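Local coordinates for fructooligosaccharide ABC transporter substrate-binding protein FusA (Streptococcus pneumoniae, PDB 5G5Y) that binds short- and long-chain fructooligosaccharides, preferring tetrasaccharides and larger, and serves as the solute-binding component of the FusABC-MsmK ABC importer, at residues 250-255 against 273-278; 165-170 against 264-269; 138-143 against 401-406. All coordinates share one frame; numbering follows the deposited sequence.

Contact 1 of 3, residues 250-255 against 273-278; sequences HDWNSY and NNVTGS
Val-275 pushes its two methyl branches toward the aromatic residues of the first helical turn, one branch for each ring. With CG1 anti to the backbone N (chi1 -179°), the fork is turned so that CG2 meets the distal corner of the Trp-252 indole, CH2, at 3.7 Å, while CG1 reaches Tyr-255 CE2 more loosely at 4.4 Å. Both approaches are oblique to the rings. A short branched residue suits this place because it can serve two rings without reaching far. Trp-252 gets there by length: its CG stands anti to the backbone N (chi1 171°), which carries the six-membered ring out to the loop. Beside the valine contact, Trp-252 CZ2 lies 3.9 Å from the backbone oxygen of Asn-274, and Trp-252 CH2 lies 4.2 Å from Asn-274 CB.

No hydrogen bond joins the two segments; their polar groups are met within the helix start or by neighbouring strands. Asp-251 is the N-cap of helix 252-260, its OD1 accepting from Ser-254 N at 3.0 Å, nearly along the C-O axis and with a fairly straight N-H (163°). The hydroxyl of Tyr-255 is held by Phe-268 O in the neighbouring strand. Trp-252 and Val-275 both rest on Thr-269 too. The result is an N-capped helix start packed against a loop of the substrate-binding site, to which Asn-274 and nearby Trp-270 belong.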
loop_
_atom_site.group_PDB
_atom_site.type_symbol
_atom_site.label_atom_id
_atom_site.label_comp_id
_atom_site.label_asym_id
_atom_site.label_seq_id
_atom_site.Cartn_x
_atom_site.Cartn_y
_atom_site.Cartn_z
ATOM N N HIS A 250 -20.923 -1.109 10.003
ATOM C CA HIS A 250 -21.144 -0.914 8.573
ATOM C C HIS A 250 -19.985 -1.351 7.678
ATOM O O HIS A 250 -18.858 -1.561 8.131
ATOM C CB HIS A 250 -21.567 0.515 8.282
ATOM C CG HIS A 250 -20.557 1.552 8.660
ATOM N ND1 HIS A 250 -20.890 2.869 8.745
ATOM C CD2 HIS A 250 -19.243 1.477 8.989
ATOM C CE1 HIS A 250 -19.840 3.580 9.109
ATOM N NE2 HIS A 250 -18.825 2.756 9.262
ATOM N N ASP A 251 -20.297 -1.515 6.400
ATOM C CA ASP A 251 -19.327 -1.887 5.400
ATOM C C ASP A 251 -19.090 -0.719 4.460
ATOM O O ASP A 251 -19.682 0.327 4.628
ATOM C CB ASP A 251 -19.745 -3.186 4.679
ATOM C CG ASP A 251 -21.016 -3.049 3.820
ATOM O OD1 ASP A 251 -21.578 -1.943 3.623
ATOM O OD2 ASP A 251 -21.459 -4.120 3.344
ATOM N N TRP A 252 -18.153 -0.895 3.528
ATOM C CA TRP A 252 -17.737 0.145 2.593
ATOM C C TRP A 252 -18.934 0.713 1.827
ATOM O O TRP A 252 -19.071 1.914 1.674
ATOM C CB TRP A 252 -16.738 -0.451 1.621
ATOM C CG TRP A 252 -16.354 0.437 0.456
ATOM C CD1 TRP A 252 -16.655 0.227 -0.866
ATOM C CD2 TRP A 252 -15.536 1.626 0.500
ATOM N NE1 TRP A 252 -16.094 1.214 -1.644
ATOM C CE2 TRP A 252 -15.400 2.086 -0.834
ATOM C CE3 TRP A 252 -14.922 2.353 1.537
ATOM C CZ2 TRP A 252 -14.690 3.252 -1.162
ATOM C CZ3 TRP A 252 -14.209 3.509 1.212
ATOM C CH2 TRP A 252 -14.092 3.941 -0.137
ATOM N N ASN A 253 -19.802 -0.176 1.353
ATOM C CA ASN A 253 -21.004 0.257 0.616
ATOM C C ASN A 253 -21.887 1.197 1.416
ATOM O O ASN A 253 -22.298 2.229 0.911
ATOM C CB ASN A 253 -21.792 -0.960 0.092
ATOM C CG ASN A 253 -21.128 -1.599 -1.127
ATOM O OD1 ASN A 253 -20.491 -0.924 -1.923
ATOM N ND2 ASN A 253 -21.304 -2.889 -1.285
ATOM N N SER A 254 -22.136 0.886 2.677
ATOM C CA SER A 254 -22.934 1.788 3.511
ATOM C C SER A 254 -22.247 3.135 3.817
ATOM O O SER A 254 -22.871 4.199 3.809
ATOM C CB SER A 254 -23.313 1.103 4.824
ATOM O OG SER A 254 -23.808 2.094 5.717
ATOM N N TYR A 255 -20.941 3.059 4.093
ATOM C CA TYR A 255 -20.109 4.235 4.422
ATOM C C TYR A 255 -20.117 5.232 3.285
ATOM O O TYR A 255 -20.353 6.420 3.487
ATOM C CB TYR A 255 -18.679 3.739 4.639
ATOM C CG TYR A 255 -17.655 4.669 5.217
ATOM C CD1 TYR A 255 -17.732 5.079 6.546
ATOM C CD2 TYR A 255 -16.521 5.028 4.485
ATOM C CE1 TYR A 255 -16.740 5.870 7.117
ATOM C CE2 TYR A 255 -15.524 5.816 5.049
ATOM C CZ TYR A 255 -15.626 6.217 6.373
ATOM O OH TYR A 255 -14.666 6.996 6.960
ATOM N N ASN A 273 -12.423 11.625 -2.906
ATOM C CA ASN A 273 -13.156 11.423 -4.166
ATOM C C ASN A 273 -13.963 10.114 -4.205
ATOM O O ASN A 273 -15.037 10.066 -4.816
ATOM C CB ASN A 273 -12.200 11.561 -5.369
ATOM C CG ASN A 273 -11.754 13.008 -5.581
ATOM O OD1 ASN A 273 -12.479 13.793 -6.198
ATOM N ND2 ASN A 273 -10.566 13.384 -5.065
ATOM N N ASN A 274 -13.486 9.080 -3.505
ATOM C CA ASN A 274 -14.176 7.814 -3.445
ATOM C C ASN A 274 -15.327 7.763 -2.436
ATOM O O ASN A 274 -16.005 6.740 -2.366
ATOM C CB ASN A 274 -13.201 6.667 -3.142
ATOM C CG ASN A 274 -12.010 6.637 -4.103
ATOM O OD1 ASN A 274 -10.834 6.607 -3.679
ATOM N ND2 ASN A 274 -12.301 6.679 -5.395
ATOM N N VAL A 275 -15.501 8.794 -1.618
ATOM C CA VAL A 275 -16.481 8.748 -0.527
ATOM C C VAL A 275 -17.391 9.935 -0.626
ATOM O O VAL A 275 -18.586 9.735 -0.867
ATOM C CB VAL A 275 -15.832 8.642 0.875
ATOM C CG1 VAL A 275 -16.886 8.582 1.979
ATOM C CG2 VAL A 275 -14.971 7.396 0.925
ATOM N N THR A 276 -16.872 11.149 -0.437
ATOM C CA THR A 276 -17.704 12.352 -0.501
ATOM C C THR A 276 -17.733 13.019 -1.891
ATOM O O THR A 276 -18.548 13.900 -2.130
ATOM C CB THR A 276 -17.324 13.365 0.573
ATOM O OG1 THR A 276 -15.906 13.640 0.526
ATOM C CG2 THR A 276 -17.746 12.810 1.953
ATOM N N GLY A 277 -16.847 12.591 -2.784
ATOM C CA GLY A 277 -16.862 13.030 -4.181
ATOM C C GLY A 277 -15.842 14.092 -4.513
ATOM O O GLY A 277 -15.033 14.521 -3.661
ATOM N N SER A 278 -15.880 14.521 -5.772
ATOM C CA SER A 278 -14.927 15.502 -6.295
ATOM C C SER A 278 -15.537 16.869 -6.174
ATOM O O SER A 278 -16.147 17.375 -7.122
ATOM C CB SER A 278 -14.572 15.197 -7.757
ATOM O OG SER A 278 -15.755 15.088 -8.534
#

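Contact 2 of 3, residues 165-170 against 264-269; sequences EAFKNG and FGVYFT
Gly-265 O, which lies 3.8 Å from Phe-167 CE2, accepts a backbone hydrogen bond from Asn-142 N, so one carbonyl both ties two strands together and borders the ring. The phenyl group reaches it because Phe-167 carries CG anti to the carbonyl carbon (chi1 -68°), and the bond to CB already heads toward the strand. Its CD2 then comes to 3.6 Å from Gly-265 CA, an oblique approach. Glycine fits here because a beta carbon would point toward the helix and collide with the ring; the bare CA lets phenylalanine press on the backbone itself. Val-266 adds a lighter touch, its CG2 lying near the plane of the ring, at the edge, 4.5 Å from Phe-167 CE2. The contact is small, apolar and buried, without a hydrogen bond across it. On the helical side, Gly-170 N closes a turn onto Ala-166 O at 2.7 Å, just before Asp-171 opens the calcium site. The Phe-167 ring also meets Trp-145 edge-to-face, in helix 143-148. Helix 157-169 thus sits against the corner of strand 264-269, the strand that runs between 181-183 and 138-142 in its sheet.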
loop_
_atom_site.group_PDB
_atom_site.type_symbol
_atom_site.label_atom_id
_atom_site.label_comp_id
_atom_site.label_asym_id
_atom_site.label_seq_id
_atom_site.Cartn_x
_atom_site.Cartn_y
_atom_site.Cartn_z
ATOM N N GLU A 165 -19.229 18.748 18.325
ATOM C CA GLU A 165 -20.474 19.065 19.085
ATOM C C GLU A 165 -21.337 20.091 18.360
ATOM O O GLU A 165 -22.562 19.939 18.313
ATOM C CB GLU A 165 -20.129 19.545 20.465
ATOM C CG GLU A 165 -19.608 18.392 21.295
ATOM C CD GLU A 165 -19.274 18.771 22.707
ATOM O OE1 GLU A 165 -18.561 19.767 22.906
ATOM O OE2 GLU A 165 -19.700 18.019 23.605
ATOM N N ALA A 166 -20.689 21.081 17.766
ATOM C CA ALA A 166 -21.379 22.075 16.899
ATOM C C ALA A 166 -21.974 21.424 15.648
ATOM O O ALA A 166 -23.120 21.717 15.274
ATOM C CB ALA A 166 -20.444 23.218 16.539
ATOM N N PHE A 167 -21.237 20.503 15.019
ATOM C CA PHE A 167 -21.803 19.693 13.940
ATOM C C PHE A 167 -22.997 18.859 14.417
ATOM O O PHE A 167 -23.968 18.681 13.686
ATOM C CB PHE A 167 -20.781 18.693 13.356
ATOM C CG PHE A 167 -19.633 19.307 12.591
ATOM C CD1 PHE A 167 -19.610 20.656 12.189
ATOM C CD2 PHE A 167 -18.586 18.487 12.197
ATOM C CE1 PHE A 167 -18.542 21.161 11.468
ATOM C CE2 PHE A 167 -17.520 18.988 11.461
ATOM C CZ PHE A 167 -17.502 20.317 11.082
ATOM N N LYS A 168 -22.895 18.286 15.613
ATOM C CA LYS A 168 -23.980 17.443 16.134
ATOM C C LYS A 168 -25.267 18.250 16.343
ATOM O O LYS A 168 -26.325 17.814 15.933
ATOM C CB LYS A 168 -23.567 16.764 17.451
ATOM C CG LYS A 168 -24.490 15.645 17.937
ATOM C CD LYS A 168 -24.159 15.296 19.386
ATOM C CE LYS A 168 -25.295 14.638 20.117
ATOM N NZ LYS A 168 -25.563 13.293 19.546
ATOM N N ASN A 169 -25.139 19.397 17.004
ATOM C CA ASN A 169 -26.287 20.158 17.534
ATOM C C ASN A 169 -26.661 21.376 16.695
ATOM O O ASN A 169 -27.712 21.961 16.919
ATOM C CB ASN A 169 -25.957 20.676 18.935
ATOM C CG ASN A 169 -25.564 19.563 19.897
ATOM O OD1 ASN A 169 -26.136 18.487 19.873
ATOM N ND2 ASN A 169 -24.562 19.827 20.742
ATOM N N GLY A 170 -25.782 21.808 15.794
ATOM C CA GLY A 170 -25.947 23.095 15.103
ATOM C C GLY A 170 -26.675 23.055 13.779
ATOM O O GLY A 170 -26.827 24.087 13.147
ATOM N N PHE A 264 -21.318 13.246 6.768
ATOM C CA PHE A 264 -20.183 13.142 7.676
ATOM C C PHE A 264 -19.591 14.512 7.995
ATOM O O PHE A 264 -19.456 15.370 7.112
ATOM C CB PHE A 264 -19.083 12.267 7.074
ATOM C CG PHE A 264 -19.432 10.819 6.886
ATOM C CD1 PHE A 264 -20.269 10.123 7.750
ATOM C CD2 PHE A 264 -18.818 10.111 5.853
ATOM C CE1 PHE A 264 -20.485 8.781 7.579
ATOM C CE2 PHE A 264 -19.043 8.770 5.674
ATOM C CZ PHE A 264 -19.882 8.094 6.537
ATOM N N GLY A 265 -19.256 14.725 9.270
ATOM C CA GLY A 265 -18.511 15.894 9.668
ATOM C C GLY A 265 -17.017 15.693 9.437
ATOM O O GLY A 265 -16.363 16.509 8.780
ATOM N N VAL A 266 -16.489 14.634 10.048
ATOM C CA VAL A 266 -15.088 14.231 9.928
ATOM C C VAL A 266 -15.144 12.762 9.608
ATOM O O VAL A 266 -15.888 12.025 10.246
ATOM C CB VAL A 266 -14.272 14.491 11.220
ATOM C CG1 VAL A 266 -12.870 13.854 11.155
ATOM C CG2 VAL A 266 -14.183 15.988 11.505
ATOM N N TYR A 267 -14.398 12.316 8.596
ATOM C CA TYR A 267 -14.323 10.899 8.280
ATOM C C TYR A 267 -12.928 10.572 7.725
ATOM O O TYR A 267 -12.134 11.468 7.487
ATOM C CB TYR A 267 -15.435 10.445 7.302
ATOM C CG TYR A 267 -15.201 10.856 5.863
ATOM C CD1 TYR A 267 -15.415 12.168 5.432
ATOM C CD2 TYR A 267 -14.693 9.953 4.958
ATOM C CE1 TYR A 267 -15.189 12.539 4.096
ATOM C CE2 TYR A 267 -14.435 10.306 3.636
ATOM C CZ TYR A 267 -14.671 11.590 3.202
ATOM O OH TYR A 267 -14.398 11.869 1.878
ATOM N N PHE A 268 -12.653 9.284 7.581
ATOM C CA PHE A 268 -11.340 8.790 7.126
ATOM C C PHE A 268 -11.459 8.005 5.825
ATOM O O PHE A 268 -12.338 7.168 5.677
ATOM C CB PHE A 268 -10.689 7.895 8.208
ATOM C CG PHE A 268 -10.520 8.580 9.516
ATOM C CD1 PHE A 268 -11.595 8.732 10.366
ATOM C CD2 PHE A 268 -9.280 9.101 9.903
ATOM C CE1 PHE A 268 -11.464 9.401 11.573
ATOM C CE2 PHE A 268 -9.143 9.768 11.105
ATOM C CZ PHE A 268 -10.235 9.910 11.953
ATOM N N THR A 269 -10.514 8.214 4.921
ATOM C CA THR A 269 -10.385 7.418 3.704
ATOM C C THR A 269 -9.092 7.751 3.000
ATOM O O THR A 269 -8.397 8.677 3.381
ATOM C CB THR A 269 -11.609 7.596 2.733
ATOM O OG1 THR A 269 -11.602 6.524 1.797
ATOM C CG2 THR A 269 -11.593 8.919 2.071
#

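Contact 3 of 3, residues 138-143 against 401-406; sequences MAWINK and AKWRLD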
loop_
_atom_site.group_PDB
_atom_site.type_symbol
_atom_site.label_atom_id
_atom_site.label_comp_id
_atom_site.label_asym_id
_atom_site.label_seq_id
_atom_site.Cartn_x
_atom_site.Cartn_y
_atom_site.Cartn_z
ATOM N N MET A 138 -6.274 9.059 5.804
ATOM C CA MET A 138 -6.327 10.513 5.958
ATOM C C MET A 138 -7.688 10.914 6.535
ATOM O O MET A 138 -8.704 10.284 6.213
ATOM C CB MET A 138 -6.123 11.229 4.617
ATOM C CG MET A 138 -4.774 11.026 4.021
ATOM S SD MET A 138 -4.467 11.817 2.427
ATOM C CE MET A 138 -4.917 13.518 2.710
ATOM N N ALA A 139 -7.675 11.936 7.398
ATOM C CA ALA A 139 -8.908 12.501 7.986
ATOM C C ALA A 139 -9.343 13.689 7.125
ATOM O O ALA A 139 -8.492 14.488 6.698
ATOM C CB ALA A 139 -8.674 12.924 9.412
ATOM N N TRP A 140 -10.641 13.759 6.863
ATOM C CA TRP A 140 -11.243 14.777 6.022
ATOM C C TRP A 140 -12.362 15.435 6.809
ATOM O O TRP A 140 -13.053 14.762 7.606
ATOM C CB TRP A 140 -11.823 14.114 4.778
ATOM C CG TRP A 140 -10.837 13.292 4.029
ATOM C CD1 TRP A 140 -10.587 11.971 4.197
ATOM C CD2 TRP A 140 -9.979 13.734 2.977
ATOM N NE1 TRP A 140 -9.609 11.572 3.339
ATOM C CE2 TRP A 140 -9.230 12.625 2.567
ATOM C CE3 TRP A 140 -9.767 14.962 2.356
ATOM C CZ2 TRP A 140 -8.270 12.692 1.550
ATOM C CZ3 TRP A 140 -8.807 15.029 1.315
ATOM C CH2 TRP A 140 -8.082 13.913 0.941
ATOM N N ILE A 141 -12.551 16.736 6.599
ATOM C CA ILE A 141 -13.548 17.487 7.359
ATOM C C ILE A 141 -14.454 18.297 6.408
ATOM O O ILE A 141 -13.982 18.776 5.374
ATOM C CB ILE A 141 -12.879 18.380 8.415
ATOM C CG1 ILE A 141 -13.912 19.056 9.338
ATOM C CG2 ILE A 141 -11.938 19.391 7.794
ATOM C CD1 ILE A 141 -13.294 19.676 10.567
ATOM N N ASN A 142 -15.720 18.460 6.811
ATOM C CA ASN A 142 -16.689 19.264 6.070
ATOM C C ASN A 142 -16.508 20.776 6.270
ATOM O O ASN A 142 -16.933 21.376 7.272
ATOM C CB ASN A 142 -18.134 18.805 6.373
ATOM C CG ASN A 142 -19.118 19.343 5.335
ATOM O OD1 ASN A 142 -18.988 20.483 4.938
ATOM N ND2 ASN A 142 -20.045 18.531 4.877
ATOM N N LYS A 143 -15.816 21.386 5.310
ATOM C CA LYS A 143 -15.576 22.829 5.306
ATOM C C LYS A 143 -16.833 23.692 5.065
ATOM O O LYS A 143 -16.848 24.810 5.526
ATOM C CB LYS A 143 -14.521 23.213 4.241
ATOM C CG LYS A 143 -13.076 22.953 4.649
ATOM C CD LYS A 143 -12.073 23.840 3.894
ATOM C CE LYS A 143 -12.428 24.080 2.419
ATOM N NZ LYS A 143 -11.280 24.552 1.583
ATOM N N ALA A 401 -2.355 10.733 -8.115
ATOM C CA ALA A 401 -1.201 10.488 -7.248
ATOM C C ALA A 401 -0.511 11.782 -6.901
ATOM O O ALA A 401 -0.129 12.005 -5.745
ATOM C CB ALA A 401 -0.220 9.538 -7.891
ATOM N N LYS A 402 -0.328 12.638 -7.907
ATOM C CA LYS A 402 0.319 13.925 -7.695
ATOM C C LYS A 402 -0.460 14.748 -6.676
ATOM O O LYS A 402 0.128 15.360 -5.782
ATOM C CB LYS A 402 0.479 14.681 -9.002
ATOM C CG LYS A 402 1.060 16.083 -8.892
ATOM C CD LYS A 402 2.433 16.093 -8.240
ATOM C CE LYS A 402 3.118 17.451 -8.378
ATOM N NZ LYS A 402 4.194 17.602 -7.349
ATOM N N TRP A 403 -1.764 14.814 -6.859
ATOM C CA TRP A 403 -2.649 15.538 -5.936
ATOM C C TRP A 403 -2.457 15.043 -4.482
ATOM O O TRP A 403 -2.224 15.839 -3.598
ATOM C CB TRP A 403 -4.076 15.350 -6.380
ATOM C CG TRP A 403 -5.114 15.949 -5.498
ATOM C CD1 TRP A 403 -5.518 17.280 -5.458
ATOM C CD2 TRP A 403 -5.938 15.253 -4.567
ATOM N NE1 TRP A 403 -6.546 17.414 -4.549
ATOM C CE2 TRP A 403 -6.803 16.197 -3.980
ATOM C CE3 TRP A 403 -6.019 13.918 -4.157
ATOM C CZ2 TRP A 403 -7.763 15.832 -3.015
ATOM C CZ3 TRP A 403 -6.935 13.572 -3.200
ATOM C CH2 TRP A 403 -7.790 14.531 -2.624
ATOM N N ARG A 404 -2.506 13.731 -4.280
ATOM C CA ARG A 404 -2.380 13.133 -2.951
ATOM C C ARG A 404 -0.987 13.398 -2.373
ATOM O O ARG A 404 -0.869 13.764 -1.223
ATOM C CB ARG A 404 -2.723 11.627 -2.966
ATOM C CG ARG A 404 -3.026 11.073 -1.599
ATOM C CD ARG A 404 -3.308 9.603 -1.630
ATOM N NE ARG A 404 -3.993 9.247 -0.383
ATOM C CZ ARG A 404 -3.395 8.721 0.689
ATOM N NH1 ARG A 404 -2.102 8.418 0.700
ATOM N NH2 ARG A 404 -4.106 8.470 1.754
ATOM N N LEU A 405 0.064 13.241 -3.180
ATOM C CA LEU A 405 1.439 13.516 -2.732
ATOM C C LEU A 405 1.600 14.910 -2.217
ATOM O O LEU A 405 2.277 15.130 -1.207
ATOM C CB LEU A 405 2.473 13.343 -3.869
ATOM C CG LEU A 405 2.913 11.943 -4.159
ATOM C CD1 LEU A 405 3.895 11.922 -5.338
ATOM C CD2 LEU A 405 3.606 11.342 -2.954
ATOM N N ASP A 406 1.024 15.871 -2.930
ATOM C CA ASP A 406 1.150 17.254 -2.521
ATOM C C ASP A 406 0.417 17.514 -1.188
ATOM O O ASP A 406 0.965 18.220 -0.354
ATOM C CB ASP A 406 0.621 18.179 -3.614
ATOM C CG ASP A 406 1.523 18.230 -4.858
ATOM O OD1 ASP A 406 2.680 17.753 -4.855
ATOM O OD2 ASP A 406 1.043 18.808 -5.853
#
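Met-138 sets CG anti to its carbonyl carbon (chi1 -65°) and bends at the last torsion (chi3 53°), while Arg-404 holds CG anti to the backbone N (chi1 -162°) and stays extended out to NE; in these conformations the two chains slide past each other in opposite directions. They join strand 138-142, an inner strand of a mixed four-stranded sheet, to helix 399-412, in a chain whose fold is consistent with the two-lobed type 2 solute-binding proteins. The thioether lies over one face of the guanidinium, with Met-138 SD 3.4 Å from Arg-404 NH2 and 3.7 Å from Arg-404 CZ. Methionine suits this position, since a slim, polarisable sulfur can cover a flat cation and leave its N-H groups to other acceptors. Those are used: Arg-404 NE donates to Trp-270 O and NH1 to Val-135 O, and the guanidinium makes a cation-pi contact with the substrate-binding Trp-270. The buried charge is thus gripped by backbone oxygens and probably eased by the nearby indole.

Two tryptophans make the apolar half. Trp-140 and Trp-403 approach from opposite directions and meet obliquely; two long, broad side chains span the distance between strand and helix backbones. Trp-140 is anchored through its NE1, which donates to Thr-269 O. Within the helix, Lys-402 forms a salt bridge one turn on: Lys-402 NZ lies 2.9 Å from Asp-406 OD1, which it meets on the syn lone pair. The two indoles touch at the outer corners of their six-membered rings, Trp-140 CH2 standing 3.6 Å from Trp-403 CH2.

Strand 264-269 ties the three contacts together. It belongs to contact 2, pairs with strand 138-142 of contact 3, and lies in the chain between the two segments of contact 1. Contacts 2 and 3 are buried and contact 1 only partly so, as fits its loop in the sugar-binding site. None has a hydrogen bond across its segments, yet their chemistry differs: contact 1 sets aliphatic branches against aromatic rings, contact 2 a ring against bare backbone beside the calcium site, and contact 3 adds a buried cation under sulfur. Contacts 1 and 3 touch directly, Asn-273 ND2 lying 3.9 Å from Trp-403 CH2. Contact 2 lies farthest from the chain's centre, about 28 Å between centres.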